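PDB 3LWJ: putative TetR-family transcriptional regulator from Syntrophomonas wolfei subsp. wolfei, which probably binds DNA through an N-terminal helix-turn-helix domain and regulates transcription, as other proteins of the TetR family do. Local coordinates for residues K16-S21 with N51-K56; T33-I38 with G47-Y52; S111-A114 with P119-Q122. One frame throughout, in Å; residues are numbered along the deposited sequence.

Interaction 1: residues K16-S21 with N51-K56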
ATOM      1  N   LYS A  16      26.285   3.929 -13.886  1.00 32.76           N
ATOM      2  CA  LYS A  16      26.968   4.634 -12.818  1.00 31.34           C
ATOM      3  C   LYS A  16      26.045   5.712 -12.262  1.00 29.16           C
ATOM      4  O   LYS A  16      25.979   5.888 -11.050  1.00 29.90           O
ATOM      5  CB  LYS A  16      28.287   5.266 -13.278  1.00 33.57           C
ATOM      6  CG  LYS A  16      29.191   5.597 -12.085  1.00 36.56           C
ATOM      7  CD  LYS A  16      30.405   6.425 -12.449  1.00 41.93           C
ATOM      8  CE  LYS A  16      31.261   6.675 -11.204  1.00 41.76           C
ATOM      9  NZ  LYS A  16      32.177   7.836 -11.365  1.00 44.55           N
ATOM     10  N   ILE A  17      25.347   6.437 -13.140  1.00 28.04           N
ATOM     11  CA  ILE A  17      24.490   7.560 -12.691  1.00 29.23           C
ATOM     12  C   ILE A  17      23.330   7.015 -11.819  1.00 28.54           C
ATOM     13  O   ILE A  17      23.017   7.586 -10.775  1.00 27.53           O
ATOM     14  CB  ILE A  17      23.966   8.443 -13.864  1.00 28.11           C
ATOM     15  CG1 ILE A  17      25.116   9.071 -14.664  1.00 27.35           C
ATOM     16  CG2 ILE A  17      23.096   9.573 -13.348  1.00 28.35           C
ATOM     17  CD1 ILE A  17      24.701   9.536 -16.073  1.00 24.21           C
ATOM     18  N   LEU A  18      22.743   5.894 -12.241  1.00 29.69           N
ATOM     19  CA  LEU A  18      21.661   5.232 -11.495  1.00 31.76           C
ATOM     20  C   LEU A  18      22.100   4.714 -10.119  1.00 32.52           C
ATOM     21  O   LEU A  18      21.387   4.903  -9.141  1.00 32.78           O
ATOM     22  CB  LEU A  18      21.036   4.101 -12.328  1.00 31.53           C
ATOM     23  CG  LEU A  18      20.395   4.508 -13.663  1.00 31.40           C
ATOM     24  CD1 LEU A  18      19.892   3.280 -14.418  1.00 29.24           C
ATOM     25  CD2 LEU A  18      19.268   5.543 -13.482  1.00 30.65           C
ATOM     26  N   THR A  19      23.268   4.080 -10.021  1.00 34.86           N
ATOM     27  CA  THR A  19      23.735   3.565  -8.719  1.00 34.98           C
ATOM     28  C   THR A  19      23.984   4.718  -7.751  1.00 34.30           C
ATOM     29  O   THR A  19      23.501   4.689  -6.601  1.00 32.36           O
ATOM     30  CB  THR A  19      25.026   2.706  -8.832  1.00 37.21           C
ATOM     31  OG1 THR A  19      24.938   1.857  -9.979  1.00 39.22           O
ATOM     32  CG2 THR A  19      25.201   1.837  -7.581  1.00 33.77           C
ATOM     33  N   CYS A  20      24.706   5.738  -8.226  1.00 31.90           N
ATOM     34  CA  CYS A  20      24.983   6.944  -7.418  1.00 33.21           C
ATOM     35  C   CYS A  20      23.710   7.670  -6.960  1.00 30.25           C
ATOM     36  O   CYS A  20      23.646   8.176  -5.838  1.00 26.30           O
ATOM     37  CB  CYS A  20      25.861   7.946  -8.189  1.00 34.16           C
ATOM     38  SG  CYS A  20      27.530   7.361  -8.556  1.00 43.07           S
ATOM     39  N   SER A  21      22.726   7.738  -7.850  1.00 29.11           N
ATOM     40  CA  SER A  21      21.452   8.392  -7.560  1.00 29.55           C
ATOM     41  C   SER A  21      20.715   7.627  -6.455  1.00 29.19           C
ATOM     42  O   SER A  21      20.211   8.213  -5.491  1.00 27.04           O
ATOM     43  CB  SER A  21      20.573   8.463  -8.832  1.00 29.08           C
ATOM     44  OG  SER A  21      21.138   9.292  -9.824  1.00 29.63           O
ATOM     45  N   ASN A  51      22.699  13.859 -21.764  1.00 40.54           N
ATOM     46  CA  ASN A  51      22.488  12.913 -22.859  1.00 39.16           C
ATOM     47  C   ASN A  51      21.582  11.779 -22.410  1.00 38.48           C
ATOM     48  O   ASN A  51      20.925  11.168 -23.244  1.00 38.58           O
ATOM     49  CB  ASN A  51      23.820  12.340 -23.392  1.00 39.28           C
ATOM     50  CG  ASN A  51      24.640  13.364 -24.175  1.00 41.57           C
ATOM     51  OD1 ASN A  51      24.104  14.334 -24.715  1.00 33.91           O
ATOM     52  ND2 ASN A  51      25.949  13.134 -24.254  1.00 45.40           N
ATOM     53  N   TYR A  52      21.547  11.518 -21.096  1.00 37.92           N
ATOM     54  CA  TYR A  52      20.738  10.435 -20.493  1.00 38.84           C
ATOM     55  C   TYR A  52      19.466  10.916 -19.745  1.00 38.04           C
ATOM     56  O   TYR A  52      18.390  10.311 -19.884  1.00 35.18           O
ATOM     57  CB  TYR A  52      21.599   9.597 -19.516  1.00 38.56           C
ATOM     58  CG  TYR A  52      22.875   9.034 -20.115  1.00 40.68           C
ATOM     59  CD1 TYR A  52      22.890   7.791 -20.760  1.00 41.28           C
ATOM     60  CD2 TYR A  52      24.069   9.748 -20.031  1.00 43.88           C
ATOM     61  CE1 TYR A  52      24.063   7.286 -21.313  1.00 44.51           C
ATOM     62  CE2 TYR A  52      25.240   9.261 -20.579  1.00 47.02           C
ATOM     63  CZ  TYR A  52      25.235   8.034 -21.218  1.00 46.32           C
ATOM     64  OH  TYR A  52      26.412   7.570 -21.740  1.00 45.39           O
ATOM     65  N   PHE A  53      19.607  11.980 -18.940  1.00 37.81           N
ATOM     66  CA  PHE A  53      18.539  12.426 -18.025  1.00 36.68           C
ATOM     67  C   PHE A  53      18.390  13.948 -17.978  1.00 36.91           C
ATOM     68  O   PHE A  53      19.383  14.695 -18.017  1.00 35.24           O
ATOM     69  CB  PHE A  53      18.786  11.910 -16.594  1.00 36.53           C
ATOM     70  CG  PHE A  53      19.121  10.438 -16.522  1.00 31.58           C
ATOM     71  CD1 PHE A  53      18.161   9.481 -16.823  1.00 27.17           C
ATOM     72  CD2 PHE A  53      20.394  10.015 -16.147  1.00 29.55           C
ATOM     73  CE1 PHE A  53      18.473   8.126 -16.745  1.00 26.40           C
ATOM     74  CE2 PHE A  53      20.717   8.662 -16.082  1.00 31.64           C
ATOM     75  CZ  PHE A  53      19.753   7.713 -16.374  1.00 25.26           C
ATOM     76  N   VAL A  54      17.138  14.389 -17.858  1.00 35.59           N
ATOM     77  CA  VAL A  54      16.838  15.820 -17.814  0.50 36.03           C
ATOM     78  C   VAL A  54      16.703  16.303 -16.353  1.00 34.39           C
ATOM     79  O   VAL A  54      16.990  17.471 -16.052  1.00 35.39           O
ATOM     80  CB  VAL A  54      15.576  16.189 -18.659  0.50 37.17           C
ATOM     81  CG1 VAL A  54      15.600  17.667 -19.022  0.50 36.59           C
ATOM     82  CG2 VAL A  54      15.498  15.355 -19.943  0.50 36.88           C
ATOM     83  N   ASP A  55      16.318  15.401 -15.442  1.00 30.34           N
ATOM     84  CA  ASP A  55      16.138  15.708 -14.002  1.00 27.95           C
ATOM     85  C   ASP A  55      16.056  14.426 -13.106  1.00 28.05           C
ATOM     86  O   ASP A  55      16.295  13.329 -13.604  1.00 29.18           O
ATOM     87  CB  ASP A  55      14.923  16.650 -13.796  1.00 25.32           C
ATOM     88  CG  ASP A  55      13.586  15.978 -13.984  1.00 26.37           C
ATOM     89  OD1 ASP A  55      13.493  14.733 -14.005  1.00 24.66           O
ATOM     90  OD2 ASP A  55      12.581  16.725 -14.067  1.00 25.32           O
ATOM     91  N   LYS A  56      15.744  14.561 -11.809  1.00 24.79           N
ATOM     92  CA  LYS A  56      15.636  13.385 -10.903  1.00 25.26           C
ATOM     93  C   LYS A  56      14.525  12.402 -11.293  1.00 24.54           C
ATOM     94  O   LYS A  56      14.657  11.182 -11.122  1.00 21.11           O
ATOM     95  CB  LYS A  56      15.377  13.789  -9.454  1.00 23.74           C
ATOM     96  CG  LYS A  56      16.564  14.189  -8.642  1.00 28.08           C
ATOM     97  CD  LYS A  56      16.150  14.368  -7.177  1.00 33.90           C
ATOM     98  CE  LYS A  56      15.227  15.576  -6.973  1.00 32.08           C
ATOM     99  NZ  LYS A  56      14.873  15.845  -5.568  1.00 23.66           N
TER
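Ile17 of helix 10-28 meets Phe53 and Tyr52 where helix 46-52 gives way to loop. Its CB lies 3.9 Å from Phe53 CE2. From there the side chain forks. CG2 stands anti to the backbone N and touches the same ring atom, 3.7 Å from Phe53 CE2. CG1 takes the other branch (chi1 -60°) and carries CD1 out between the two rings, 4.0 Å from Tyr52 CD2 and 4.1 Å from Phe53 CE2. Both rings are approached at a slant. Ile17 and Phe53 run antiparallel alongside each other, whereas Tyr52 is met crosswise. The next residue, Leu18, sends CD2 to the far end of the phenylalanine, 3.6 Å from Phe53 CZ. Tyr52 CB lies over one face of the Phe53 ring, toward its rim. The phenylalanine is thus touched by its own neighbour as well as by the helix. Ile59 and Asn62 of helix 56-79 also touch Phe53, and Leu63 touches Leu18. Within helix 10-28, Ser21 OG donates to Ile17 O at 2.7 Å. Ser21 N bonds that oxygen too, from the opposite face of its plane. The hydroxyl is therefore satisfied locally in a buried place. Ile17, Leu18, Tyr52 and Phe53 meet through carbon alone. This implies that shape and exclusion of water, not directed bonds, join the first helix to the end of helix 46-52.

Interaction 2: residues T33-I38 with G47-Y52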
ATOM      1  N   THR A  33      17.961  15.382  -2.362  1.00 26.69           N
ATOM      2  CA  THR A  33      19.020  15.163  -3.376  1.00 27.49           C
ATOM      3  C   THR A  33      18.802  16.045  -4.624  1.00 29.28           C
ATOM      4  O   THR A  33      17.714  16.034  -5.200  1.00 25.59           O
ATOM      5  CB  THR A  33      19.062  13.710  -3.849  1.00 27.70           C
ATOM      6  OG1 THR A  33      19.202  12.851  -2.719  1.00 28.18           O
ATOM      7  CG2 THR A  33      20.227  13.471  -4.871  1.00 24.41           C
ATOM      8  N   SER A  34      19.833  16.781  -5.049  1.00 29.63           N
ATOM      9  CA  SER A  34      19.770  17.533  -6.320  1.00 29.90           C
ATOM     10  C   SER A  34      20.515  16.863  -7.501  1.00 31.80           C
ATOM     11  O   SER A  34      21.397  16.004  -7.301  1.00 28.52           O
ATOM     12  CB  SER A  34      20.357  18.923  -6.124  1.00 30.40           C
ATOM     13  OG  SER A  34      21.746  18.838  -5.847  1.00 27.07           O
ATOM     14  N   ILE A  35      20.174  17.296  -8.725  1.00 31.92           N
ATOM     15  CA  ILE A  35      20.870  16.835  -9.928  0.50 33.05           C
ATOM     16  C   ILE A  35      22.353  17.170  -9.781  1.00 32.66           C
ATOM     17  O   ILE A  35      23.193  16.399 -10.221  1.00 33.26           O
ATOM     18  CB  ILE A  35      20.323  17.491 -11.234  0.50 34.23           C
ATOM     19  CG1 ILE A  35      18.859  17.125 -11.457  0.50 36.79           C
ATOM     20  CG2 ILE A  35      21.117  17.028 -12.452  0.50 33.31           C
ATOM     21  CD1 ILE A  35      18.049  18.262 -12.034  0.50 35.52           C
ATOM     22  N   ARG A  36      22.647  18.315  -9.146  1.00 32.38           N
ATOM     23  CA  ARG A  36      24.018  18.740  -8.807  1.00 33.46           C
ATOM     24  C   ARG A  36      24.797  17.683  -8.011  1.00 34.31           C
ATOM     25  O   ARG A  36      25.925  17.352  -8.371  1.00 35.91           O
ATOM     26  CB  ARG A  36      23.993  20.057  -8.021  1.00 32.02           C
ATOM     27  N   ASP A  37      24.197  17.181  -6.926  1.00 33.74           N
ATOM     28  CA  ASP A  37      24.799  16.148  -6.056  1.00 32.41           C
ATOM     29  C   ASP A  37      25.108  14.891  -6.844  1.00 32.57           C
ATOM     30  O   ASP A  37      26.180  14.303  -6.702  1.00 33.61           O
ATOM     31  CB  ASP A  37      23.843  15.739  -4.909  1.00 33.40           C
ATOM     32  CG  ASP A  37      23.409  16.920  -4.034  1.00 35.25           C
ATOM     33  OD1 ASP A  37      24.147  17.941  -4.011  1.00 32.72           O
ATOM     34  OD2 ASP A  37      22.331  16.824  -3.376  1.00 32.11           O
ATOM     35  N   ILE A  38      24.136  14.473  -7.654  1.00 31.20           N
ATOM     36  CA  ILE A  38      24.268  13.280  -8.476  1.00 30.90           C
ATOM     37  C   ILE A  38      25.349  13.440  -9.537  1.00 32.89           C
ATOM     38  O   ILE A  38      26.194  12.557  -9.668  1.00 30.92           O
ATOM     39  CB  ILE A  38      22.952  12.929  -9.178  1.00 31.80           C
ATOM     40  CG1 ILE A  38      21.857  12.628  -8.137  1.00 24.20           C
ATOM     41  CG2 ILE A  38      23.197  11.756 -10.147  1.00 33.04           C
ATOM     42  CD1 ILE A  38      20.415  12.496  -8.727  1.00 18.36           C
ATOM     43  N   GLY A  47      27.174  18.084 -19.038  1.00 51.20           N
ATOM     44  CA  GLY A  47      26.785  17.847 -20.439  1.00 51.33           C
ATOM     45  C   GLY A  47      26.453  16.403 -20.822  1.00 51.60           C
ATOM     46  O   GLY A  47      25.464  16.168 -21.522  1.00 51.69           O
ATOM     47  N   THR A  48      27.274  15.439 -20.385  1.00 50.94           N
ATOM     48  CA  THR A  48      27.018  14.000 -20.640  1.00 50.03           C
ATOM     49  C   THR A  48      25.809  13.478 -19.857  1.00 48.85           C
ATOM     50  O   THR A  48      25.006  12.693 -20.377  1.00 46.04           O
ATOM     51  CB  THR A  48      28.212  13.109 -20.240  1.00 49.54           C
ATOM     52  OG1 THR A  48      29.424  13.666 -20.758  1.00 51.50           O
ATOM     53  CG2 THR A  48      28.020  11.691 -20.772  1.00 47.64           C
ATOM     54  N   PHE A  49      25.709  13.889 -18.595  1.00 48.21           N
ATOM     55  CA  PHE A  49      24.537  13.569 -17.780  1.00 47.13           C
ATOM     56  C   PHE A  49      23.230  13.819 -18.560  1.00 46.27           C
ATOM     57  O   PHE A  49      22.322  12.975 -18.554  1.00 46.71           O
ATOM     58  CB  PHE A  49      24.536  14.394 -16.487  1.00 46.79           C
ATOM     59  CG  PHE A  49      23.329  14.160 -15.629  1.00 45.04           C
ATOM     60  CD1 PHE A  49      23.318  13.128 -14.703  1.00 39.38           C
ATOM     61  CD2 PHE A  49      22.196  14.963 -15.764  1.00 45.78           C
ATOM     62  CE1 PHE A  49      22.201  12.900 -13.915  1.00 43.71           C
ATOM     63  CE2 PHE A  49      21.061  14.742 -14.976  1.00 50.13           C
ATOM     64  CZ  PHE A  49      21.065  13.706 -14.049  1.00 46.66           C
ATOM     65  N   TYR A  50      23.153  14.974 -19.228  1.00 44.68           N
ATOM     66  CA  TYR A  50      21.951  15.372 -19.973  1.00 43.84           C
ATOM     67  C   TYR A  50      21.699  14.607 -21.290  1.00 42.23           C
ATOM     68  O   TYR A  50      20.601  14.700 -21.861  1.00 40.80           O
ATOM     69  CB  TYR A  50      21.963  16.877 -20.238  1.00 44.61           C
ATOM     70  CG  TYR A  50      21.626  17.717 -19.026  1.00 47.74           C
ATOM     71  CD1 TYR A  50      20.345  17.697 -18.477  1.00 42.52           C
ATOM     72  CD2 TYR A  50      22.579  18.557 -18.452  1.00 51.39           C
ATOM     73  CE1 TYR A  50      20.032  18.474 -17.376  1.00 46.70           C
ATOM     74  CE2 TYR A  50      22.270  19.342 -17.355  1.00 49.75           C
ATOM     75  CZ  TYR A  50      21.000  19.296 -16.823  1.00 47.04           C
ATOM     76  OH  TYR A  50      20.700  20.075 -15.736  1.00 48.50           O
ATOM     77  N   ASN A  51      22.699  13.859 -21.764  1.00 40.54           N
ATOM     78  CA  ASN A  51      22.488  12.913 -22.859  1.00 39.16           C
ATOM     79  C   ASN A  51      21.582  11.779 -22.410  1.00 38.48           C
ATOM     80  O   ASN A  51      20.925  11.168 -23.244  1.00 38.58           O
ATOM     81  CB  ASN A  51      23.820  12.340 -23.392  1.00 39.28           C
ATOM     82  CG  ASN A  51      24.640  13.364 -24.175  1.00 41.57           C
ATOM     83  OD1 ASN A  51      24.104  14.334 -24.715  1.00 33.91           O
ATOM     84  ND2 ASN A  51      25.949  13.134 -24.254  1.00 45.40           N
ATOM     85  N   TYR A  52      21.547  11.518 -21.096  1.00 37.92           N
ATOM     86  CA  TYR A  52      20.738  10.435 -20.493  1.00 38.84           C
ATOM     87  C   TYR A  52      19.466  10.916 -19.745  1.00 38.04           C
ATOM     88  O   TYR A  52      18.390  10.311 -19.884  1.00 35.18           O
ATOM     89  CB  TYR A  52      21.599   9.597 -19.516  1.00 38.56           C
ATOM     90  CG  TYR A  52      22.875   9.034 -20.115  1.00 40.68           C
ATOM     91  CD1 TYR A  52      22.890   7.791 -20.760  1.00 41.28           C
ATOM     92  CD2 TYR A  52      24.069   9.748 -20.031  1.00 43.88           C
ATOM     93  CE1 TYR A  52      24.063   7.286 -21.313  1.00 44.51           C
ATOM     94  CE2 TYR A  52      25.240   9.261 -20.579  1.00 47.02           C
ATOM     95  CZ  TYR A  52      25.235   8.034 -21.218  1.00 46.32           C
ATOM     96  OH  TYR A  52      26.412   7.570 -21.740  1.00 45.39           O
TER
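The backbones of helix 35-42 and helix 46-52 come nearest at Ile35 and Phe49, whose CA atoms are 9.3 Å apart, and side chains bridge the gap. Phe49 reaches across with CG anti to its backbone N (chi1 177°). This carries the ring toward the two isoleucines. Ile35 CG2 comes to one corner of it, 3.4 Å from Phe49 CE2 and 3.7 Å from Phe49 CZ. Ile35 has two conformers and the distances hold for one, so this tightness carries little weight. Ile38 CG2 comes to another part of the ring, 4.1 Å from Phe49 CE1. Both methyls approach at a slant, and Ile35 stands nearly perpendicular to the Phe49 side chain. Tyr50 lies at the margin, with Phe49 CD2 over the centre of one ring face. Ile17 of helix 10-28 and Ile59 of helix 56-79 also touch Phe49. At the start of helix 35-42, Ser34 and Asp37 form a capping box. Ser34 OG accepts from Asp37 N at 3.1 Å. In return Asp37 OD2 accepts from Ser34 N at 3.0 Å, in a nearly straight bond (178°) that arrives from above the carboxylate plane. Lys28 makes a salt bridge to the same OD2. Two short helices packed through a few apolar side chains are characteristic of the helix-turn-helix, predicted here for residues 34-53. In TetR relatives the second of them is the recognition helix.

Interaction 3: residues S111-A114 with P119-Q122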
ATOM      1  N   SER A 111       9.087   2.239  -1.481  1.00 25.18           N
ATOM      2  CA  SER A 111       8.212   2.080  -0.313  1.00 27.07           C
ATOM      3  C   SER A 111       8.100   3.331   0.518  1.00 27.72           C
ATOM      4  O   SER A 111       7.262   3.400   1.413  1.00 27.05           O
ATOM      5  CB  SER A 111       8.731   0.955   0.600  1.00 27.11           C
ATOM      6  OG  SER A 111       8.775  -0.283  -0.087  1.00 22.19           O
ATOM      7  N   ARG A 112       8.952   4.305   0.253  1.00 24.63           N
ATOM      8  CA  ARG A 112       8.949   5.544   1.027  1.00 26.63           C
ATOM      9  C   ARG A 112       8.330   6.740   0.286  1.00 28.63           C
ATOM     10  O   ARG A 112       7.743   7.590   0.918  1.00 28.48           O
ATOM     11  CB  ARG A 112      10.363   5.907   1.460  1.00 26.50           C
ATOM     12  CG  ARG A 112      10.941   4.985   2.521  1.00 26.18           C
ATOM     13  CD  ARG A 112      12.267   5.553   3.047  1.00 33.06           C
ATOM     14  NE  ARG A 112      12.736   4.790   4.205  1.00 33.55           N
ATOM     15  CZ  ARG A 112      12.237   4.913   5.432  1.00 39.04           C
ATOM     16  NH1 ARG A 112      11.246   5.774   5.675  1.00 35.07           N
ATOM     17  NH2 ARG A 112      12.719   4.166   6.424  1.00 36.42           N
ATOM     18  N   VAL A 113       8.472   6.804  -1.036  1.00 27.75           N
ATOM     19  CA  VAL A 113       8.074   8.009  -1.757  1.00 28.29           C
ATOM     20  C   VAL A 113       6.641   7.993  -2.325  1.00 29.03           C
ATOM     21  O   VAL A 113       6.193   9.003  -2.858  1.00 26.50           O
ATOM     22  CB  VAL A 113       9.069   8.362  -2.880  1.00 26.32           C
ATOM     23  CG1 VAL A 113      10.513   8.501  -2.309  1.00 27.11           C
ATOM     24  CG2 VAL A 113       8.940   7.390  -4.060  1.00 21.97           C
ATOM     25  N   ALA A 114       5.932   6.871  -2.207  1.00 28.64           N
ATOM     26  CA  ALA A 114       4.523   6.782  -2.641  1.00 27.86           C
ATOM     27  C   ALA A 114       3.645   7.815  -1.964  1.00 29.01           C
ATOM     28  O   ALA A 114       3.728   7.969  -0.756  1.00 34.29           O
ATOM     29  CB  ALA A 114       3.983   5.379  -2.380  1.00 26.03           C
ATOM     30  N   PRO A 119       4.347  14.507  -9.339  1.00 23.47           N
ATOM     31  CA  PRO A 119       5.302  13.981 -10.339  1.00 21.29           C
ATOM     32  C   PRO A 119       5.892  12.616  -9.979  1.00 21.72           C
ATOM     33  O   PRO A 119       6.142  11.797 -10.859  1.00 23.46           O
ATOM     34  CB  PRO A 119       6.401  15.050 -10.374  1.00 17.97           C
ATOM     35  CG  PRO A 119       5.694  16.291 -10.061  1.00 19.63           C
ATOM     36  CD  PRO A 119       4.679  15.897  -8.973  1.00 25.06           C
ATOM     37  N   ILE A 120       6.138  12.390  -8.696  1.00 22.43           N
ATOM     38  CA  ILE A 120       6.738  11.108  -8.245  1.00 22.58           C
ATOM     39  C   ILE A 120       5.673  10.020  -8.290  1.00 22.75           C
ATOM     40  O   ILE A 120       5.932   8.914  -8.778  1.00 22.17           O
ATOM     41  CB  ILE A 120       7.402  11.271  -6.878  1.00 21.18           C
ATOM     42  CG1 ILE A 120       8.770  11.953  -7.068  1.00 19.74           C
ATOM     43  CG2 ILE A 120       7.593   9.918  -6.187  1.00 22.73           C
ATOM     44  CD1 ILE A 120       8.746  13.379  -7.618  1.00 17.56           C
ATOM     45  N   ASP A 121       4.454  10.360  -7.867  1.00 23.80           N
ATOM     46  CA  ASP A 121       3.329   9.431  -8.046  1.00 26.81           C
ATOM     47  C   ASP A 121       3.068   9.070  -9.521  1.00 26.11           C
ATOM     48  O   ASP A 121       2.784   7.908  -9.828  1.00 29.40           O
ATOM     49  CB  ASP A 121       2.086   9.947  -7.347  1.00 26.36           C
ATOM     50  CG  ASP A 121       2.139   9.716  -5.840  1.00 31.90           C
ATOM     51  OD1 ASP A 121       2.517   8.589  -5.411  1.00 30.75           O
ATOM     52  OD2 ASP A 121       1.773  10.645  -5.090  1.00 33.08           O
ATOM     53  N   GLN A 122       3.218  10.023 -10.443  1.00 26.57           N
ATOM     54  CA  GLN A 122       3.135   9.728 -11.885  0.50 26.46           C
ATOM     55  C   GLN A 122       4.192   8.662 -12.246  1.00 24.85           C
ATOM     56  O   GLN A 122       3.925   7.765 -13.008  1.00 24.34           O
ATOM     57  CB  GLN A 122       3.320  11.006 -12.756  0.50 26.28           C
ATOM     58  CG  GLN A 122       2.104  12.002 -12.804  0.50 28.94           C
ATOM     59  CD  GLN A 122       2.410  13.393 -13.446  0.50 34.66           C
ATOM     60  OE1 GLN A 122       1.508  14.233 -13.577  0.50 27.79           O
ATOM     61  NE2 GLN A 122       3.667  13.624 -13.850  0.50 33.73           N
TER
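Ile120 chi1 of -79° sets CG1 beside the backbone N and leaves CG2 anti to that N, directed at Val113. Val113, with chi1 -56°, puts CG2 between its backbone N and carbonyl carbon, on the side that receives it. The two methyls meet at 3.6 Å, Val113 CG2 to Ile120 CG2, and one side chain lies across the other. Ile120 CG2 also lies 3.9 Å from Val113 CB and 3.7 Å from Val113 O. One branch of the isoleucine thus touches both the side chain and the backbone of the residue opposite. Tyr30 touches Val113 and Ile120 as well, and Leu60 of helix 56-79 touches Ile120.

Asp121 works differently. It meets the main chain of Ala114, with Asp121 OD1 3.7 Å from Ala114 C and 3.9 Å from Ala114 CA. Ala114 turns its CB away from helix 118-144, so its backbone faces the carboxylate. That oxygen accepts a hydrogen bond from Gly115 N and another from Tyr169 OH of the second subunit. Leu174 of the second subunit also packs on Asp121. On the other segment, Arg112 NH1 bonds to Gly115 O of that subunit.

The contact closes the short connection between helix 104-113 and helix 118-144 at the dimer interface. It pairs an apolar half with a polar one. The methyls of Val113 and Ile120 make the apolar part; the buried carboxylate of Asp121 makes the polar part. Two donors meet the one oxygen OD1, which would probably favour the charged form. One aspartate thus ties the interhelical turn to the partner subunit.

How the interactions relate
Interactions 1 and 2 belong to one small apolar core and share helix 46-52. Their centres are 6 Å apart, and Ile17 CG2 touches Phe49 CE1 at 3.5 Å. Interaction 1 joins that helix and its exit loop to helix 10-28 and is the more buried. Interaction 2 joins it to helix 35-42 and is partly open, with Tyr50 at the surface. Interaction 3 stands apart in the helices that follow, its centre about 17 Å from that of interaction 1 and about 20 Å from that of interaction 2. It is buried, too, but has a carboxylate beside its methyls. Of the three, it alone is reached by the second subunit.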